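Local structure of TonB-dependent siderophore receptor (5NEC) at residues F122-I127 with L147-K152; L191-H196 with W211-S216. The protein probably takes up ferric siderophores, and drugs conjugated to siderophores, across the outer membrane of Pseudomonas aeruginosa, using energy passed on by TonB. All coordinates share one frame; numbering follows the deposited sequence.

Contact 1: residues F122-I127 with L147-K152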
loop_
_atom_site.group_PDB
_atom_site.type_symbol
_atom_site.label_atom_id
_atom_site.label_comp_id
_atom_site.label_asym_id
_atom_site.label_seq_id
_atom_site.Cartn_x
_atom_site.Cartn_y
_atom_site.Cartn_z
ATOM N N PHE A 122 0.307 8.703 -9.129
ATOM C CA PHE A 122 0.731 9.605 -10.231
ATOM C C PHE A 122 2.232 9.909 -10.231
ATOM O O PHE A 122 2.814 10.034 -11.299
ATOM C CB PHE A 122 -0.076 10.931 -10.291
ATOM C CG PHE A 122 0.440 12.033 -9.369
ATOM C CD1 PHE A 122 0.207 11.983 -7.992
ATOM C CD2 PHE A 122 1.130 13.122 -9.875
ATOM C CE1 PHE A 122 0.666 12.980 -7.142
ATOM C CE2 PHE A 122 1.601 14.125 -9.025
ATOM C CZ PHE A 122 1.362 14.062 -7.657
ATOM N N ASN A 123 2.859 9.983 -9.053
ATOM C CA ASN A 123 4.296 10.258 -8.954
ATOM C C ASN A 123 5.196 9.015 -8.856
ATOM O O ASN A 123 6.383 9.151 -8.571
ATOM C CB ASN A 123 4.558 11.181 -7.761
ATOM C CG ASN A 123 5.887 11.922 -7.869
ATOM O OD1 ASN A 123 6.253 12.439 -8.940
ATOM N ND2 ASN A 123 6.624 11.965 -6.760
ATOM N N LEU A 124 4.667 7.817 -9.121
ATOM C CA LEU A 124 5.458 6.583 -8.962
ATOM C C LEU A 124 5.901 5.949 -10.282
ATOM O O LEU A 124 5.174 5.948 -11.268
ATOM C CB LEU A 124 4.684 5.549 -8.142
ATOM C CG LEU A 124 4.227 5.979 -6.741
ATOM C CD1 LEU A 124 3.550 4.822 -6.037
ATOM C CD2 LEU A 124 5.383 6.518 -5.909
ATOM N N GLU A 125 7.109 5.403 -10.265
ATOM C CA GLU A 125 7.687 4.653 -11.377
ATOM C C GLU A 125 7.275 3.191 -11.258
ATOM O O GLU A 125 6.855 2.572 -12.240
ATOM C CB GLU A 125 9.218 4.772 -11.330
ATOM C CG GLU A 125 9.953 4.316 -12.580
ATOM C CD GLU A 125 9.754 5.231 -13.783
ATOM O OE1 GLU A 125 9.560 6.468 -13.620
ATOM O OE2 GLU A 125 9.819 4.693 -14.911
ATOM N N GLN A 126 7.403 2.651 -10.045
ATOM C CA GLN A 126 7.095 1.252 -9.763
ATOM C C GLN A 126 6.917 1.018 -8.256
ATOM O O GLN A 126 7.313 1.844 -7.434
ATOM C CB GLN A 126 8.200 0.328 -10.308
ATOM C CG GLN A 126 9.538 0.510 -9.610
ATOM C CD GLN A 126 10.722 -0.071 -10.376
ATOM O OE1 GLN A 126 10.752 -0.111 -11.615
ATOM N NE2 GLN A 126 11.714 -0.534 -9.628
ATOM N N ILE A 127 6.344 -0.141 -7.928
ATOM C CA ILE A 127 6.062 -0.547 -6.557
ATOM C C ILE A 127 6.792 -1.861 -6.264
ATOM O O ILE A 127 6.530 -2.871 -6.908
ATOM C CB ILE A 127 4.537 -0.705 -6.351
ATOM C CG1 ILE A 127 3.833 0.642 -6.575
ATOM C CG2 ILE A 127 4.207 -1.249 -4.971
ATOM C CD1 ILE A 127 2.409 0.491 -7.054
ATOM N N LEU A 147 6.719 -2.506 1.536
ATOM C CA LEU A 147 6.453 -1.863 0.254
ATOM C C LEU A 147 7.483 -0.768 0.090
ATOM O O LEU A 147 7.698 0.009 1.013
ATOM C CB LEU A 147 5.061 -1.231 0.210
ATOM C CG LEU A 147 3.835 -2.108 0.484
ATOM C CD1 LEU A 147 2.571 -1.275 0.456
ATOM C CD2 LEU A 147 3.735 -3.221 -0.539
ATOM N N ASN A 148 8.123 -0.726 -1.072
ATOM C CA ASN A 148 8.985 0.371 -1.447
ATOM C C ASN A 148 8.471 1.043 -2.722
ATOM O O ASN A 148 8.469 0.442 -3.805
ATOM C CB ASN A 148 10.432 -0.098 -1.636
ATOM C CG ASN A 148 11.392 1.061 -1.828
ATOM O OD1 ASN A 148 11.258 2.116 -1.191
ATOM N ND2 ASN A 148 12.341 0.887 -2.731
ATOM N N LEU A 149 8.057 2.298 -2.570
ATOM C CA LEU A 149 7.476 3.081 -3.642
ATOM C C LEU A 149 8.550 3.952 -4.292
ATOM O O LEU A 149 9.063 4.870 -3.648
ATOM C CB LEU A 149 6.350 3.959 -3.087
ATOM C CG LEU A 149 5.309 3.293 -2.196
ATOM C CD1 LEU A 149 4.177 4.277 -1.971
ATOM C CD2 LEU A 149 4.798 1.990 -2.785
ATOM N N VAL A 150 8.875 3.673 -5.552
ATOM C CA VAL A 150 9.933 4.402 -6.257
ATOM C C VAL A 150 9.344 5.657 -6.938
ATOM O O VAL A 150 8.486 5.543 -7.811
ATOM C CB VAL A 150 10.636 3.484 -7.303
ATOM C CG1 VAL A 150 11.843 4.176 -7.936
ATOM C CG2 VAL A 150 11.059 2.157 -6.660
ATOM N N SER A 151 9.791 6.845 -6.523
ATOM C CA SER A 151 9.322 8.123 -7.089
ATOM C C SER A 151 9.860 8.381 -8.474
ATOM O O SER A 151 11.012 8.068 -8.761
ATOM C CB SER A 151 9.803 9.308 -6.261
ATOM O OG SER A 151 9.229 9.310 -4.987
ATOM N N LYS A 152 9.046 9.007 -9.312
ATOM C CA LYS A 152 9.534 9.628 -10.542
ATOM C C LYS A 152 10.482 10.772 -10.160
ATOM O O LYS A 152 10.116 11.606 -9.344
ATOM C CB LYS A 152 8.372 10.185 -11.347
ATOM C CG LYS A 152 7.509 9.117 -11.973
ATOM C CD LYS A 152 6.291 9.775 -12.586
ATOM C CE LYS A 152 5.309 8.756 -13.111
ATOM N NZ LYS A 152 4.256 9.509 -13.843
#
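In the plug that fills the barrel of this TonB-dependent receptor, two neighbouring antiparallel strands of a small mixed sheet meet where L124 pairs with S151 and I127 with L149. The chain turns a corner at E125, yet backbone bonds continue through it: K152 N gives N123 O a nearly straight bond of 2.8 Å before the corner, E125 N reaches V150 O at 2.8 Å, and V150 N bonds to Q126 O at 3.1 Å beyond it. K152 then runs back along the other segment. With CG anti to the carbonyl carbon (chi1 -71°) and the rest of the chain extended, its methylenes pass over N123, and NZ hydrogen-bonds to F122 O at 3.0 Å. The length of lysine lets one ammonium group make this bond and a salt bridge with D177. L149 supplies the apolar half. Its CB lies 3.9 Å from L124 CD2, the two leucines crossing at a slant, whereas its CD2 rests 4.0 Å from I127 CG2, those two side chains running abreast. On the face of Q126 and V150, Q126 CG packs against V150 CG2 at 3.7 Å; the amide beyond it donates from NE2 to E128. Strand 54-57 flanks 124-130, and strand 106-108 flanks 146-151. Helix 70-74 packs on I127 and L149, while F122 and N123 face barrel strand 187-200.

Contact 2: residues L191-H196 with W211-S216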
loop_
_atom_site.group_PDB
_atom_site.type_symbol
_atom_site.label_atom_id
_atom_site.label_comp_id
_atom_site.label_asym_id
_atom_site.label_seq_id
_atom_site.Cartn_x
_atom_site.Cartn_y
_atom_site.Cartn_z
ATOM N N LEU A 191 8.207 18.065 -13.546
ATOM C CA LEU A 191 6.993 18.460 -12.842
ATOM C C LEU A 191 5.914 17.431 -13.134
ATOM O O LEU A 191 5.649 17.149 -14.304
ATOM C CB LEU A 191 6.550 19.839 -13.305
ATOM C CG LEU A 191 5.346 20.456 -12.594
ATOM C CD1 LEU A 191 5.579 20.557 -11.087
ATOM C CD2 LEU A 191 4.990 21.811 -13.200
ATOM N N ASN A 192 5.336 16.846 -12.078
ATOM C CA ASN A 192 4.150 15.986 -12.183
ATOM C C ASN A 192 2.981 16.692 -11.512
ATOM O O ASN A 192 3.091 17.114 -10.365
ATOM C CB ASN A 192 4.375 14.624 -11.524
ATOM C CG ASN A 192 4.990 13.625 -12.466
ATOM O OD1 ASN A 192 4.284 12.840 -13.095
ATOM N ND2 ASN A 192 6.311 13.662 -12.594
ATOM N N LEU A 193 1.869 16.801 -12.234
ATOM C CA LEU A 193 0.650 17.416 -11.741
ATOM C C LEU A 193 -0.501 16.429 -11.785
ATOM O O LEU A 193 -0.542 15.580 -12.669
ATOM C CB LEU A 193 0.300 18.608 -12.615
ATOM C CG LEU A 193 1.314 19.738 -12.653
ATOM C CD1 LEU A 193 0.787 20.825 -13.568
ATOM C CD2 LEU A 193 1.613 20.279 -11.253
ATOM N N LEU A 194 -1.448 16.585 -10.853
ATOM C CA LEU A 194 -2.626 15.707 -10.756
ATOM C C LEU A 194 -3.870 16.468 -10.319
ATOM O O LEU A 194 -3.820 17.251 -9.398
ATOM C CB LEU A 194 -2.374 14.565 -9.756
ATOM C CG LEU A 194 -3.603 13.747 -9.325
ATOM C CD1 LEU A 194 -4.124 12.908 -10.479
ATOM C CD2 LEU A 194 -3.296 12.855 -8.142
ATOM N N LYS A 195 -4.995 16.196 -10.971
ATOM C CA LYS A 195 -6.316 16.598 -10.483
ATOM C C LYS A 195 -7.241 15.397 -10.674
ATOM O O LYS A 195 -7.345 14.879 -11.791
ATOM C CB LYS A 195 -6.817 17.808 -11.263
ATOM C CG LYS A 195 -8.139 18.400 -10.788
ATOM C CD LYS A 195 -8.518 19.592 -11.670
ATOM C CE LYS A 195 -9.924 20.099 -11.418
ATOM N NZ LYS A 195 -10.089 20.495 -9.994
ATOM N N HIS A 196 -7.874 14.941 -9.585
ATOM C CA HIS A 196 -8.718 13.739 -9.601
ATOM C C HIS A 196 -10.016 13.953 -8.806
ATOM O O HIS A 196 -9.984 14.313 -7.636
ATOM C CB HIS A 196 -7.935 12.547 -9.037
ATOM C CG HIS A 196 -8.688 11.251 -9.070
ATOM N ND1 HIS A 196 -8.632 10.387 -10.140
ATOM C CD2 HIS A 196 -9.520 10.673 -8.171
ATOM C CE1 HIS A 196 -9.389 9.332 -9.899
ATOM N NE2 HIS A 196 -9.948 9.487 -8.714
ATOM N N TRP A 211 -5.747 16.619 -5.490
ATOM C CA TRP A 211 -4.834 17.175 -6.450
ATOM C C TRP A 211 -3.433 17.136 -5.878
ATOM O O TRP A 211 -3.243 17.107 -4.665
ATOM C CB TRP A 211 -5.265 18.591 -6.860
ATOM C CG TRP A 211 -5.309 19.529 -5.730
ATOM C CD1 TRP A 211 -6.368 19.771 -4.905
ATOM C CD2 TRP A 211 -4.233 20.349 -5.266
ATOM N NE1 TRP A 211 -6.017 20.700 -3.950
ATOM C CE2 TRP A 211 -4.711 21.073 -4.149
ATOM C CE3 TRP A 211 -2.910 20.548 -5.691
ATOM C CZ2 TRP A 211 -3.916 21.997 -3.450
ATOM C CZ3 TRP A 211 -2.115 21.460 -4.999
ATOM C CH2 TRP A 211 -2.619 22.167 -3.880
ATOM N N GLY A 212 -2.463 17.122 -6.776
ATOM C CA GLY A 212 -1.083 16.974 -6.408
ATOM C C GLY A 212 -0.129 17.708 -7.326
ATOM O O GLY A 212 -0.407 17.931 -8.514
ATOM N N VAL A 213 1.009 18.069 -6.741
ATOM C CA VAL A 213 2.096 18.742 -7.435
ATOM C C VAL A 213 3.401 18.142 -6.925
ATOM O O VAL A 213 3.614 18.069 -5.728
ATOM C CB VAL A 213 2.064 20.268 -7.230
ATOM C CG1 VAL A 213 2.085 20.640 -5.776
ATOM C CG2 VAL A 213 3.227 20.941 -7.951
ATOM N N ALA A 214 4.249 17.687 -7.851
ATOM C CA ALA A 214 5.519 17.042 -7.529
ATOM C C ALA A 214 6.618 17.629 -8.393
ATOM O O ALA A 214 6.873 17.141 -9.484
ATOM C CB ALA A 214 5.419 15.536 -7.735
ATOM N N PRO A 215 7.248 18.706 -7.926
ATOM C CA PRO A 215 8.425 19.219 -8.638
ATOM C C PRO A 215 9.687 18.485 -8.233
ATOM O O PRO A 215 9.784 18.011 -7.112
ATOM C CB PRO A 215 8.510 20.666 -8.185
ATOM C CG PRO A 215 7.879 20.661 -6.824
ATOM C CD PRO A 215 6.785 19.628 -6.877
ATOM N N SER A 216 10.650 18.433 -9.146
ATOM C CA SER A 216 11.888 17.713 -8.956
ATOM C C SER A 216 13.028 18.348 -9.799
ATOM O O SER A 216 12.817 18.759 -10.941
ATOM C CB SER A 216 11.657 16.276 -9.367
ATOM O OG SER A 216 12.740 15.477 -8.993
#
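L193 and V213 run alongside each other, their ends directed alike, with L193 CD2 touching V213 CG2 at 3.7 Å. L191, two residues back on the same strand, slants across V213 and brings CD1 to the same methyl at 3.9 Å. Its CG is anti to the backbone N (chi1 -176°), and with chi2 57° this turns CD1 across toward the partner strand, near P215 CB at 4.1 Å. This face, which also bears K195 and W211, lies on the outside of the barrel, away from the plug, where leucine and valine probably meet lipid; the indole of W211 swings away from K195 to meet the ring of H233 with the planes at about 45°. The strands form an antiparallel beta hairpin of the barrel wall, their axes 4.5 Å apart. Hydrogen-bonded pairs N192-A214 and L194-G212 hold it, A214 N donating to N192 O at 2.8 Å. These pairs direct their side chains to the buried face, where small residues sit opposite larger ones: N192 CB meets A214 CB at 4.0 Å, and L194 lies across from G212, its CB 3.9 Å from G212 N. L194 also packs on L234 of strand 225-238.

Contact 1 belongs to the plug and contact 2 to the barrel wall, and their centres lie 14 Å apart. They meet directly on the buried face of the hairpin. The F122 ring spans N192 and L194, with CE2 3.6 Å from N192 O and CD1 3.6 Å from L194 CD2, while N123 OD1 approaches A214 CB at 3.4 Å. Polar links lie beside this packing: K152 NZ makes a weak hydrogen bond to N192 OD1, and D177 of strand 172-182, the salt-bridge partner of K152, also takes a weak hydrogen bond from N192 ND2. Plug and barrel wall therefore touch here, F122 and K152 on strand 187-200, with N123 also reaching A214 of 206-219.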